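Local coordinates for manganese-dependent ADP-ribose/CDP-alcohol diphosphatase (Danio rerio, PDB 2NXF), which probably hydrolyses ADP-ribose and CDP-alcohols such as CDP-choline, cutting their diphosphate link at a dinuclear metal centre, at residues P238-W243 against G264-G269; P184-S187 against E191-F194; A149-V154 against E203-W208. All coordinates share one frame; numbering follows the deposited sequence.

Contact 1 of 3, residues P238-W243 against G264-G269; sequences PICLAW and GHDHDG. With ZN (zinc ion), chain C; ZN (zinc ion), chain B.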
loop_
_atom_site.group_PDB
_atom_site.type_symbol
_atom_site.label_atom_id
_atom_site.label_comp_id
_atom_site.label_asym_id
_atom_site.label_seq_id
_atom_site.Cartn_x
_atom_site.Cartn_y
_atom_site.Cartn_z
ATOM N N PRO A 238 0.685 11.371 -10.976
ATOM C CA PRO A 238 0.746 12.409 -9.929
ATOM C C PRO A 238 -0.486 12.430 -9.013
ATOM O O PRO A 238 -0.354 12.726 -7.829
ATOM C CB PRO A 238 0.808 13.715 -10.716
ATOM C CG PRO A 238 1.284 13.359 -12.045
ATOM C CD PRO A 238 0.922 11.931 -12.319
ATOM N N ILE A 239 -1.663 12.094 -9.539
ATOM C CA ILE A 239 -2.864 12.139 -8.700
ATOM C C ILE A 239 -2.833 11.104 -7.590
ATOM O O ILE A 239 -3.636 11.181 -6.656
ATOM C CB ILE A 239 -4.186 12.030 -9.502
ATOM C CG1 ILE A 239 -5.354 12.633 -8.682
ATOM C CG2 ILE A 239 -4.449 10.578 -9.930
ATOM C CD1 ILE A 239 -6.638 12.891 -9.492
ATOM N N CYS A 240 -1.933 10.115 -7.707
ATOM C CA CYS A 240 -1.871 9.026 -6.732
ATOM C C CYS A 240 -0.789 9.186 -5.669
ATOM O O CYS A 240 -0.645 8.326 -4.800
ATOM C CB CYS A 240 -1.663 7.697 -7.458
ATOM S SG CYS A 240 -3.080 7.266 -8.448
ATOM N N LEU A 241 -0.012 10.261 -5.730
ATOM C CA LEU A 241 1.144 10.396 -4.811
ATOM C C LEU A 241 0.717 10.852 -3.418
ATOM O O LEU A 241 -0.252 11.630 -3.277
ATOM C CB LEU A 241 2.121 11.456 -5.356
ATOM C CG LEU A 241 2.791 11.112 -6.691
ATOM C CD1 LEU A 241 3.460 12.343 -7.303
ATOM C CD2 LEU A 241 3.788 9.963 -6.476
ATOM N N ALA A 242 1.469 10.423 -2.407
ATOM C CA ALA A 242 1.313 10.970 -1.045
ATOM C C ALA A 242 1.446 12.480 -1.019
ATOM O O ALA A 242 2.227 13.074 -1.771
ATOM C CB ALA A 242 2.331 10.371 -0.087
ATOM N N TRP A 243 0.681 13.111 -0.136
ATOM C CA TRP A 243 0.745 14.568 -0.006
ATOM C C TRP A 243 2.166 15.123 0.163
ATOM O O TRP A 243 2.553 16.090 -0.514
ATOM C CB TRP A 243 -0.107 15.047 1.175
ATOM C CG TRP A 243 -1.597 14.882 1.003
ATOM C CD1 TRP A 243 -2.296 14.583 -0.141
ATOM C CD2 TRP A 243 -2.571 15.054 2.035
ATOM N NE1 TRP A 243 -3.653 14.542 0.130
ATOM C CE2 TRP A 243 -3.841 14.806 1.467
ATOM C CE3 TRP A 243 -2.483 15.371 3.402
ATOM C CZ2 TRP A 243 -5.040 14.903 2.213
ATOM C CZ3 TRP A 243 -3.665 15.446 4.145
ATOM C CH2 TRP A 243 -4.924 15.218 3.549
ATOM N N GLY A 264 0.603 0.463 -3.635
ATOM C CA GLY A 264 -0.548 0.130 -4.488
ATOM C C GLY A 264 -1.152 1.460 -4.913
ATOM O O GLY A 264 -0.427 2.395 -5.313
ATOM N N HIS A 265 -2.483 1.540 -4.833
ATOM C CA HIS A 265 -3.268 2.781 -5.045
ATOM C C HIS A 265 -3.427 3.175 -6.498
ATOM O O HIS A 265 -4.554 3.392 -6.950
ATOM C CB HIS A 265 -2.740 3.957 -4.191
ATOM C CG HIS A 265 -3.676 5.134 -4.087
ATOM N ND1 HIS A 265 -4.936 5.053 -3.528
ATOM C CD2 HIS A 265 -3.483 6.443 -4.383
ATOM C CE1 HIS A 265 -5.488 6.256 -3.500
ATOM N NE2 HIS A 265 -4.629 7.122 -4.025
ATOM N N ASP A 266 -2.322 3.299 -7.237
ATOM C CA ASP A 266 -2.431 3.583 -8.670
ATOM C C ASP A 266 -2.631 2.243 -9.369
ATOM O O ASP A 266 -1.664 1.492 -9.570
ATOM C CB ASP A 266 -1.156 4.281 -9.182
ATOM C CG ASP A 266 -1.207 4.615 -10.653
ATOM O OD1 ASP A 266 -2.161 4.200 -11.354
ATOM O OD2 ASP A 266 -0.295 5.339 -11.122
ATOM N N HIS A 267 -3.881 1.945 -9.740
ATOM C CA HIS A 267 -4.223 0.602 -10.249
ATOM C C HIS A 267 -3.542 0.282 -11.575
ATOM O O HIS A 267 -3.467 -0.874 -11.951
ATOM C CB HIS A 267 -5.739 0.454 -10.426
ATOM C CG HIS A 267 -6.515 0.667 -9.160
ATOM N ND1 HIS A 267 -7.834 1.074 -9.159
ATOM C CD2 HIS A 267 -6.162 0.517 -7.859
ATOM C CE1 HIS A 267 -8.255 1.177 -7.907
ATOM N NE2 HIS A 267 -7.261 0.847 -7.098
ATOM N N ASP A 268 -3.084 1.314 -12.293
ATOM C CA ASP A 268 -2.344 1.131 -13.545
ATOM C C ASP A 268 -0.928 0.600 -13.315
ATOM O O ASP A 268 -0.303 0.073 -14.254
ATOM C CB ASP A 268 -2.235 2.460 -14.286
ATOM C CG ASP A 268 -3.511 2.836 -15.037
ATOM O OD1 ASP A 268 -4.497 2.061 -15.038
ATOM O OD2 ASP A 268 -3.500 3.912 -15.672
ATOM N N GLY A 269 -0.421 0.765 -12.094
ATOM C CA GLY A 269 0.948 0.358 -11.745
ATOM C C GLY A 269 2.017 1.286 -12.317
ATOM O O GLY A 269 1.738 2.180 -13.128
HETATM ZN ZN ZN C . -6.350 3.435 -2.884
HETATM ZN ZN ZN B . -7.549 1.070 -4.880
HETATM O O HOH W 1 -6.393 2.874 -4.959
#
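The carbonyl O of His265, a residue that packs against Cys240, accepts a hydrogen bond of 2.8 Å from water 1, and the same water lies 2.1 Å from each of the two zinc ions. Three groups thus grip this water between the metals, as in the dinuclear sites of the calcineurin-like metallophosphoesterases. The Gly-His-Asp-His sequence supplies one histidine to each metal: His265 ND1 binds one zinc at 2.2 Å, together with Asn96 and His228, and His267 NE2 binds the other, with Asp13 and Gln15, while Asp60 bridges both. Segment 238-243 packs on this loop through Cys240. Cys240 O meets the edge of the His265 ring near the ring plane, 3.4 Å from CD2, and His265 NE2 is hydrogen-bonded to Asn198 OD1, whose residue also bonds Ile239 O through ND2. With SG anti to its own carbonyl carbon (chi1 -67°), Cys240 lays the sulfur on Asp266 CB at 3.6 Å. Asp266, in turn, receives Asp268 N on OD1 in an Asx turn and Asp237 N on OD2. The His265 imidazole is therefore held at both nitrogens, by zinc and Asn198, with Cys240 O packed at one edge, consistent with a metal ligand whose rotation is set by second-shell groups.

Contact 2 of 3, residues P184-S187 against E191-F194; sequences PPVS and EQRF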
loop_
_atom_site.group_PDB
_atom_site.type_symbol
_atom_site.label_atom_id
_atom_site.label_comp_id
_atom_site.label_asym_id
_atom_site.label_seq_id
_atom_site.Cartn_x
_atom_site.Cartn_y
_atom_site.Cartn_z
ATOM N N PRO A 184 -9.249 16.939 -8.142
ATOM C CA PRO A 184 -7.939 17.565 -7.953
ATOM C C PRO A 184 -7.998 19.055 -8.268
ATOM O O PRO A 184 -8.883 19.487 -9.021
ATOM C CB PRO A 184 -7.049 16.826 -8.952
ATOM C CG PRO A 184 -7.973 16.374 -10.018
ATOM C CD PRO A 184 -9.259 16.030 -9.302
ATOM N N PRO A 185 -7.096 19.850 -7.660
ATOM C CA PRO A 185 -7.141 21.302 -7.836
ATOM C C PRO A 185 -6.670 21.753 -9.212
ATOM O O PRO A 185 -6.978 22.868 -9.621
ATOM C CB PRO A 185 -6.165 21.808 -6.773
ATOM C CG PRO A 185 -5.193 20.712 -6.617
ATOM C CD PRO A 185 -6.010 19.449 -6.745
ATOM N N VAL A 186 -5.901 20.899 -9.887
ATOM C CA VAL A 186 -5.370 21.145 -11.230
ATOM C C VAL A 186 -5.481 19.859 -12.049
ATOM O O VAL A 186 -5.672 18.794 -11.478
ATOM C CB VAL A 186 -3.878 21.581 -11.188
ATOM C CG1 VAL A 186 -3.745 22.997 -10.582
ATOM C CG2 VAL A 186 -3.008 20.555 -10.459
ATOM N N SER A 187 -5.350 19.954 -13.372
ATOM C CA SER A 187 -5.408 18.747 -14.202
ATOM C C SER A 187 -4.031 18.279 -14.695
ATOM O O SER A 187 -3.920 17.221 -15.327
ATOM C CB SER A 187 -6.375 18.933 -15.369
ATOM O OG SER A 187 -5.948 19.973 -16.227
ATOM N N GLU A 191 0.607 18.887 -8.257
ATOM C CA GLU A 191 -0.412 19.410 -7.320
ATOM C C GLU A 191 -1.725 18.637 -7.385
ATOM O O GLU A 191 -2.572 18.784 -6.503
ATOM C CB GLU A 191 -0.697 20.906 -7.554
ATOM C CG GLU A 191 0.396 21.855 -7.059
ATOM C CD GLU A 191 0.453 21.985 -5.541
ATOM O OE1 GLU A 191 -0.554 22.388 -4.916
ATOM O OE2 GLU A 191 1.526 21.705 -4.971
ATOM N N GLN A 192 -1.893 17.813 -8.428
ATOM C CA GLN A 192 -3.045 16.905 -8.516
ATOM C C GLN A 192 -3.202 16.013 -7.283
ATOM O O GLN A 192 -4.316 15.584 -6.962
ATOM C CB GLN A 192 -2.913 15.992 -9.731
ATOM C CG GLN A 192 -2.980 16.685 -11.073
ATOM C CD GLN A 192 -2.885 15.672 -12.199
ATOM O OE1 GLN A 192 -3.845 14.947 -12.466
ATOM N NE2 GLN A 192 -1.721 15.593 -12.841
ATOM N N ARG A 193 -2.093 15.740 -6.600
ATOM C CA ARG A 193 -2.086 14.798 -5.470
ATOM C C ARG A 193 -2.880 15.281 -4.261
ATOM O O ARG A 193 -3.196 14.490 -3.370
ATOM C CB ARG A 193 -0.650 14.465 -5.044
ATOM C CG ARG A 193 0.073 15.586 -4.298
ATOM C CD ARG A 193 1.557 15.216 -4.119
ATOM N NE ARG A 193 2.292 16.171 -3.294
ATOM C CZ ARG A 193 2.802 17.327 -3.723
ATOM N NH1 ARG A 193 2.634 17.736 -4.989
ATOM N NH2 ARG A 193 3.483 18.107 -2.880
ATOM N N PHE A 194 -3.182 16.586 -4.212
ATOM C CA PHE A 194 -3.887 17.146 -3.058
ATOM C C PHE A 194 -5.390 16.952 -3.182
ATOM O O PHE A 194 -6.150 17.892 -3.481
ATOM C CB PHE A 194 -3.497 18.616 -2.839
ATOM C CG PHE A 194 -2.090 18.769 -2.310
ATOM C CD1 PHE A 194 -1.788 18.407 -0.994
ATOM C CD2 PHE A 194 -1.069 19.234 -3.130
ATOM C CE1 PHE A 194 -0.488 18.526 -0.503
ATOM C CE2 PHE A 194 0.235 19.361 -2.648
ATOM C CZ PHE A 194 0.522 19.013 -1.333
#
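Val186 and Glu191 meet at the surface, within the long loop between helix 162-174 and helix 203-219, where the chain turns back through a 3-10 segment that takes in residues 191-193. Their side chains lie aslant: Val186 CG2 reaches Glu191 CB at 3.7 Å, and that methyl also sits close to the backbone N of Gln192. The carboxylate of Glu191 takes no part in this meeting, because its chain bends at chi2 (-73°) and carries OE1 to His174.

Gln192 behaves differently. Its chain runs straight beyond CG and passes alongside the backbone of the other segment, CG lying 3.4 Å from Val186 O. Farther out, Ser187 O approaches the amide carbon CD and stands about equally far from OE1 and NE2, too far to be bonded by the amide; NE2 instead donates to Gly189 O, within the turn that joins the two segments.

The two prolines approach the 3-10 turn with ring carbons and meet its carbonyl oxygens. Pro184 CB rests 3.6 Å from Gln192 O. Pro185 CG comes to 3.3 Å from Glu191 O, the same oxygen that accepts the turn's backbone bond from Phe194 N. Beyond the turn, the ring of Phe194 leads away from the prolines and stacks on His174, and the neighbouring Arg193 folds its guanidinium against it, with Phe194 CE2 over the centre of the guanidinium plane. Contact is therefore made mostly by carbon surfaces against backbone, with Glu191 OE1 and Gln192 NE2 bonded outside the two segments. The last touch falls at the end of the turn, where Pro185 CD lies 3.6 Å from Phe194 O, an oxygen that also accepts from Asn175 ND2.

Contact 3 of 3, residues A149-V154 against E203-W208; sequences AYDLSV and EQQLQW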
loop_
_atom_site.group_PDB
_atom_site.type_symbol
_atom_site.label_atom_id
_atom_site.label_comp_id
_atom_site.label_asym_id
_atom_site.label_seq_id
_atom_site.Cartn_x
_atom_site.Cartn_y
_atom_site.Cartn_z
ATOM N N ALA A 149 0.068 5.687 5.237
ATOM C CA ALA A 149 0.021 6.827 4.326
ATOM C C ALA A 149 -1.200 7.738 4.564
ATOM O O ALA A 149 -1.330 8.771 3.885
ATOM C CB ALA A 149 0.031 6.343 2.866
ATOM N N TYR A 150 -2.067 7.354 5.505
ATOM C CA TYR A 150 -3.227 8.173 5.923
ATOM C C TYR A 150 -3.102 8.689 7.357
ATOM O O TYR A 150 -4.075 9.107 7.971
ATOM C CB TYR A 150 -4.558 7.427 5.682
ATOM C CG TYR A 150 -4.743 7.209 4.203
ATOM C CD1 TYR A 150 -5.434 8.143 3.416
ATOM C CD2 TYR A 150 -4.124 6.120 3.558
ATOM C CE1 TYR A 150 -5.560 7.971 2.045
ATOM C CE2 TYR A 150 -4.240 5.942 2.188
ATOM C CZ TYR A 150 -4.942 6.878 1.433
ATOM O OH TYR A 150 -5.081 6.729 0.066
ATOM N N ASP A 151 -1.871 8.670 7.857
ATOM C CA ASP A 151 -1.524 9.253 9.148
ATOM C C ASP A 151 -1.986 10.720 9.156
ATOM O O ASP A 151 -2.715 11.162 10.055
ATOM C CB ASP A 151 -0.001 9.103 9.279
ATOM C CG ASP A 151 0.572 9.703 10.534
ATOM O OD1 ASP A 151 -0.157 10.189 11.424
ATOM O OD2 ASP A 151 1.822 9.667 10.598
ATOM N N LEU A 152 -1.564 11.469 8.142
ATOM C CA LEU A 152 -2.191 12.760 7.883
ATOM C C LEU A 152 -3.239 12.527 6.808
ATOM O O LEU A 152 -2.900 12.179 5.690
ATOM C CB LEU A 152 -1.146 13.782 7.417
ATOM C CG LEU A 152 -0.004 14.069 8.397
ATOM C CD1 LEU A 152 0.871 15.153 7.790
ATOM C CD2 LEU A 152 -0.525 14.496 9.766
ATOM N N SER A 153 -4.510 12.674 7.160
ATOM C CA SER A 153 -5.597 12.539 6.192
ATOM C C SER A 153 -6.853 13.107 6.807
ATOM O O SER A 153 -6.924 13.315 8.027
ATOM C CB SER A 153 -5.830 11.064 5.835
ATOM O OG SER A 153 -6.344 10.323 6.945
ATOM N N VAL A 154 -7.842 13.386 5.965
ATOM C CA VAL A 154 -9.143 13.747 6.505
ATOM C C VAL A 154 -10.055 12.523 6.602
ATOM O O VAL A 154 -11.015 12.528 7.362
ATOM C CB VAL A 154 -9.818 14.900 5.728
ATOM C CG1 VAL A 154 -9.028 16.189 5.901
ATOM C CG2 VAL A 154 -9.980 14.545 4.253
ATOM N N GLU A 203 5.366 14.033 10.766
ATOM C CA GLU A 203 6.746 14.224 11.152
ATOM C C GLU A 203 7.168 13.089 12.107
ATOM O O GLU A 203 8.291 12.562 12.020
ATOM C CB GLU A 203 6.916 15.609 11.796
ATOM C CG GLU A 203 8.286 15.880 12.337
ATOM C CD GLU A 203 8.325 17.194 13.096
ATOM O OE1 GLU A 203 7.711 17.282 14.186
ATOM O OE2 GLU A 203 8.967 18.145 12.604
ATOM N N GLN A 204 6.262 12.706 13.013
ATOM C CA GLN A 204 6.575 11.641 13.968
ATOM C C GLN A 204 6.863 10.336 13.222
ATOM O O GLN A 204 7.847 9.610 13.527
ATOM C CB GLN A 204 5.435 11.451 14.968
ATOM C CG GLN A 204 5.694 10.318 15.960
ATOM C CD GLN A 204 4.633 10.217 17.046
ATOM O OE1 GLN A 204 3.543 10.792 16.945
ATOM N NE2 GLN A 204 4.951 9.483 18.090
ATOM N N GLN A 205 6.013 10.036 12.230
ATOM C CA GLN A 205 6.207 8.813 11.443
ATOM C C GLN A 205 7.501 8.868 10.620
ATOM O O GLN A 205 8.232 7.874 10.524
ATOM C CB GLN A 205 5.005 8.519 10.541
ATOM C CG GLN A 205 5.130 7.131 9.862
ATOM C CD GLN A 205 3.978 6.746 8.964
ATOM O OE1 GLN A 205 4.024 5.679 8.344
ATOM N NE2 GLN A 205 2.930 7.593 8.892
ATOM N N LEU A 206 7.787 10.017 10.014
ATOM C CA LEU A 206 9.015 10.136 9.202
ATOM C C LEU A 206 10.279 10.031 10.044
ATOM O O LEU A 206 11.293 9.475 9.593
ATOM C CB LEU A 206 9.043 11.463 8.434
ATOM C CG LEU A 206 7.958 11.571 7.362
ATOM C CD1 LEU A 206 7.815 13.068 6.958
ATOM C CD2 LEU A 206 8.263 10.714 6.168
ATOM N N GLN A 207 10.238 10.599 11.252
ATOM C CA GLN A 207 11.379 10.538 12.171
ATOM C C GLN A 207 11.655 9.084 12.555
ATOM O O GLN A 207 12.811 8.654 12.630
ATOM C CB GLN A 207 11.131 11.429 13.395
ATOM C CG GLN A 207 11.299 12.918 13.048
ATOM C CD GLN A 207 11.037 13.874 14.208
ATOM O OE1 GLN A 207 10.280 13.564 15.137
ATOM N NE2 GLN A 207 11.648 15.055 14.146
ATOM N N TRP A 208 10.587 8.316 12.768
ATOM C CA TRP A 208 10.741 6.896 13.069
ATOM C C TRP A 208 11.294 6.104 11.866
ATOM O O TRP A 208 12.229 5.312 12.012
ATOM C CB TRP A 208 9.406 6.322 13.556
ATOM C CG TRP A 208 9.294 4.815 13.624
ATOM C CD1 TRP A 208 9.685 3.985 14.655
ATOM C CD2 TRP A 208 8.689 3.965 12.640
ATOM N NE1 TRP A 208 9.375 2.673 14.353
ATOM C CE2 TRP A 208 8.760 2.635 13.125
ATOM C CE3 TRP A 208 8.094 4.203 11.391
ATOM C CZ2 TRP A 208 8.274 1.551 12.401
ATOM C CZ3 TRP A 208 7.601 3.113 10.660
ATOM C CH2 TRP A 208 7.692 1.806 11.175
#
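Gln205, in the first turn of helix 203-219, reaches across to Asp151 in the loop that follows strand 142-146, and its side chain can be followed atom by atom. CB already lies 3.4 Å from Asp151 OD2. With CG anti to the backbone N (chi1 -172°) and the chain extended from there, the side chain runs past the aspartate, the two pointing in opposite directions. CD stays 4.0 Å from OD2, but NE2 closes on that oxygen at 2.9 Å and donates to it, with an angle of 144° at the hydrogen. The donor arrives on the anti side of the carboxylate, somewhat out of its plane, and the amide and carboxylate planes stand 38° apart. NE2 also lies 3.3 Å from Asp151 CB. The other end of the amide, OE1, accepts from the backbone N of Asp148, so both ends of the group are engaged and its flip is fixed.

Asp151 has further partners. OD2 has a second one in Ser202 OG, which is also bonded to Gln205 N, and OD1 forms salt bridges with Lys163, on helix 162-174, and Arg157. A buried carboxylate with two basic partners and two neutral hydrogen-bonding groups would be expected to remain ionised, and through it the loop is tied both to the start of one helix and to another.

How the contacts relate
Contacts 1 and 3 are buried, and contact 2 lies at the surface; the polar chemistry changes accordingly. In contact 1 Cys240 packs behind a metal-binding loop, in contact 3 a buried carboxylate is satisfied by amide, hydroxyl and basic groups, and in contact 2 carbon atoms rest on backbone oxygens. Contact 2 is nested in the chain enclosed by contact 3, though the two do not touch. Contact 1 touches both: Arg193 NE of contact 2 lies 2.8 Å from Trp243 O, probably as a hydrogen bond, while Tyr150 OH from contact 3 packs against His265 CE1. Helix 162-174 also adjoins all three, touching Trp243, Phe194 and Leu152.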